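Local coordinates for protein adhesin LabA (Helicobacter pylori, PDB 6GMM) that probably helps the bacterium attach to the gastric mucosa by binding LacdiNAc-bearing glycans through its exodomain, at residues N203-A214 with L228-I237. Sequence-based numbering, arbitrary orientation.
Sequences NSACPWINNGGA and LKGDGSACGI
The Trp208 indole lies with one face over the backbone of Gly232. Its six-membered ring does the touching, with CZ3 3.5 Å from Gly232 C. Gly212 CA covers the same face, toward the rim, so the ring packs over two glycines. CG stands anti to the backbone N of Trp208 (chi1 -177°), and this swings the ring back over Gly232 although CB points away from it. Behind the ring the two chains form a single antiparallel bridge, with Trp208 and Ser233 as a non-hydrogen-bonded pair. Ala234 N gives a nearly straight bond to Pro207 O (2.9 Å). Ile209 N bonds to Gly232 O at 3.2 Å.

The link between helix 188-205 and the short helix 234-237 is a disulfide, Cys206 to Cys235. Cys206 SG and Cys235 SG are modelled 2.8 Å apart, longer than a regular S-S bond, so the exact geometry there is doubtful. The disulfide and the bridge close the loop between the two segments, within the SabA-like adhesion domain. Ser233 caps helix 234-237 through a weak bond from Gly236 N to its OG. Ser233 OG also donates to Asp231 OD2 (2.7 Å). That oxygen accepts Ser233 N as well, from above the carboxylate plane, making an Asx turn. Tyr123 OH bonds to the other carboxylate oxygen.

On the apolar side, Ile209 and Ile237 meet at an oblique angle, CG1 of Ile209 3.8 Å from CD1 of Ile237. Ile209 CD1 reaches Ala234 CB, and Met76 of helix 57-76 touches both residues. The two methyls of Leu228 lie against the turn at 212-214, CD2 lying 3.6 Å from Gly212 O and CD1 near Ala214 N. At the other end, one water donates to both Asn203 OD1 and Cys235 O.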
# COMPACT_ATOMS: atom_id res chain seq x y z
N ASN A 203 -7.44 19.10 9.62
CA ASN A 203 -6.12 19.70 9.63
C ASN A 203 -6.11 21.17 9.27
O ASN A 203 -5.47 21.94 9.99
CB ASN A 203 -5.17 18.89 8.75
CG ASN A 203 -3.73 19.31 8.85
OD1 ASN A 203 -3.11 19.28 9.93
ND2 ASN A 203 -3.18 19.73 7.73
N SER A 204 -6.81 21.57 8.17
CA SER A 204 -6.85 22.98 7.72
C SER A 204 -7.73 23.88 8.62
O SER A 204 -7.32 25.01 8.94
CB SER A 204 -7.26 23.08 6.25
OG SER A 204 -8.47 22.39 5.98
N ALA A 205 -8.92 23.38 9.04
CA ALA A 205 -9.78 24.14 9.94
C ALA A 205 -9.05 24.30 11.28
O ALA A 205 -9.13 25.36 11.90
CB ALA A 205 -11.11 23.42 10.13
N CYS A 206 -8.26 23.27 11.67
CA CYS A 206 -7.45 23.24 12.89
C CYS A 206 -8.17 23.90 14.10
O CYS A 206 -7.65 24.87 14.66
CB CYS A 206 -6.09 23.89 12.63
SG CYS A 206 -5.02 23.94 14.08
N PRO A 207 -9.37 23.42 14.51
CA PRO A 207 -10.08 24.07 15.63
C PRO A 207 -9.33 23.90 16.95
O PRO A 207 -8.39 23.11 17.01
CB PRO A 207 -11.42 23.34 15.63
CG PRO A 207 -11.08 21.98 15.10
CD PRO A 207 -10.15 22.29 13.98
N TRP A 208 -9.74 24.61 18.00
CA TRP A 208 -9.13 24.51 19.32
C TRP A 208 -9.66 23.26 20.01
O TRP A 208 -10.72 22.77 19.65
CB TRP A 208 -9.44 25.76 20.13
CG TRP A 208 -8.83 25.85 21.50
CD1 TRP A 208 -9.50 25.80 22.69
CD2 TRP A 208 -7.47 26.17 21.81
NE1 TRP A 208 -8.63 26.06 23.73
CE2 TRP A 208 -7.38 26.29 23.22
CE3 TRP A 208 -6.31 26.37 21.04
CZ2 TRP A 208 -6.16 26.55 23.88
CZ3 TRP A 208 -5.11 26.66 21.69
CH2 TRP A 208 -5.04 26.74 23.09
N ILE A 209 -8.89 22.72 20.95
CA ILE A 209 -9.30 21.56 21.74
C ILE A 209 -9.58 22.12 23.12
O ILE A 209 -8.77 22.91 23.61
CB ILE A 209 -8.21 20.42 21.74
CG1 ILE A 209 -7.94 19.83 20.30
CG2 ILE A 209 -8.55 19.31 22.75
CD1 ILE A 209 -9.16 19.16 19.56
N ASN A 210 -10.72 21.73 23.74
CA ASN A 210 -11.15 22.22 25.07
C ASN A 210 -10.00 22.11 26.08
O ASN A 210 -9.37 21.05 26.18
CB ASN A 210 -12.42 21.49 25.60
CG ASN A 210 -13.67 21.61 24.72
OD1 ASN A 210 -14.56 20.73 24.73
ND2 ASN A 210 -13.77 22.70 23.96
N ASN A 211 -9.68 23.24 26.76
CA ASN A 211 -8.57 23.33 27.73
C ASN A 211 -7.19 23.03 27.09
O ASN A 211 -6.26 22.59 27.78
CB ASN A 211 -8.84 22.46 28.97
CG ASN A 211 -10.18 22.72 29.61
OD1 ASN A 211 -10.46 23.82 30.10
ND2 ASN A 211 -11.05 21.72 29.59
N GLY A 212 -7.07 23.29 25.79
CA GLY A 212 -5.84 23.08 25.03
C GLY A 212 -5.38 21.64 25.07
O GLY A 212 -4.17 21.37 25.07
N GLY A 213 -6.35 20.73 25.15
CA GLY A 213 -6.13 19.29 25.22
C GLY A 213 -5.82 18.71 26.58
O GLY A 213 -5.72 17.49 26.70
N ALA A 214 -5.67 19.57 27.64
CA ALA A 214 -5.35 19.11 29.00
C ALA A 214 -6.42 18.14 29.53
O ALA A 214 -7.61 18.35 29.29
CB ALA A 214 -5.20 20.29 29.94
N LEU A 228 1.09 16.69 25.22
CA LEU A 228 1.05 18.11 24.86
C LEU A 228 2.46 18.73 24.82
O LEU A 228 3.22 18.65 25.79
CB LEU A 228 0.14 18.91 25.82
CG LEU A 228 -1.26 18.34 26.11
CD1 LEU A 228 -1.90 19.05 27.28
CD2 LEU A 228 -2.15 18.38 24.88
N LYS A 229 2.80 19.31 23.67
CA LYS A 229 4.08 19.95 23.40
C LYS A 229 3.91 21.48 23.30
O LYS A 229 4.64 22.16 22.57
CB LYS A 229 4.71 19.35 22.12
CG LYS A 229 5.13 17.88 22.23
CD LYS A 229 5.47 17.29 20.86
CE LYS A 229 5.82 15.82 20.89
NZ LYS A 229 4.61 14.96 21.02
N GLY A 230 2.95 22.01 24.04
CA GLY A 230 2.70 23.45 24.10
C GLY A 230 1.77 24.04 23.06
O GLY A 230 1.68 25.27 22.97
N ASP A 231 1.06 23.22 22.27
CA ASP A 231 0.09 23.71 21.29
C ASP A 231 -1.27 23.06 21.54
O ASP A 231 -1.37 21.83 21.50
CB ASP A 231 0.56 23.47 19.85
CG ASP A 231 -0.26 24.27 18.87
OD1 ASP A 231 0.10 25.44 18.62
OD2 ASP A 231 -1.31 23.76 18.41
N GLY A 232 -2.28 23.89 21.79
CA GLY A 232 -3.63 23.45 22.13
C GLY A 232 -4.61 23.23 21.00
O GLY A 232 -5.75 22.83 21.27
N SER A 233 -4.21 23.45 19.74
CA SER A 233 -5.10 23.25 18.59
C SER A 233 -5.10 21.79 18.14
O SER A 233 -4.19 21.06 18.52
CB SER A 233 -4.67 24.15 17.44
OG SER A 233 -3.49 23.67 16.81
N ALA A 234 -6.11 21.37 17.33
CA ALA A 234 -6.23 20.00 16.79
C ALA A 234 -5.04 19.60 15.92
O ALA A 234 -4.49 18.49 16.07
CB ALA A 234 -7.52 19.84 15.99
N CYS A 235 -4.62 20.49 15.00
CA CYS A 235 -3.49 20.18 14.12
C CYS A 235 -2.12 20.27 14.84
O CYS A 235 -1.12 19.76 14.34
CB CYS A 235 -3.53 21.03 12.85
SG CYS A 235 -2.81 22.68 13.03
N GLY A 236 -2.10 20.86 16.03
CA GLY A 236 -0.91 20.92 16.88
C GLY A 236 -0.78 19.65 17.70
O GLY A 236 0.18 18.90 17.54
N ILE A 237 -1.78 19.37 18.55
CA ILE A 237 -1.85 18.17 19.39
C ILE A 237 -1.70 16.86 18.56
O ILE A 237 -0.96 15.96 18.96
CB ILE A 237 -3.16 18.17 20.24
CG1 ILE A 237 -3.11 19.29 21.29
CG2 ILE A 237 -3.41 16.83 20.94
CD1 ILE A 237 -4.49 19.75 21.79
O HOH W 1 -1.03 19.03 11.68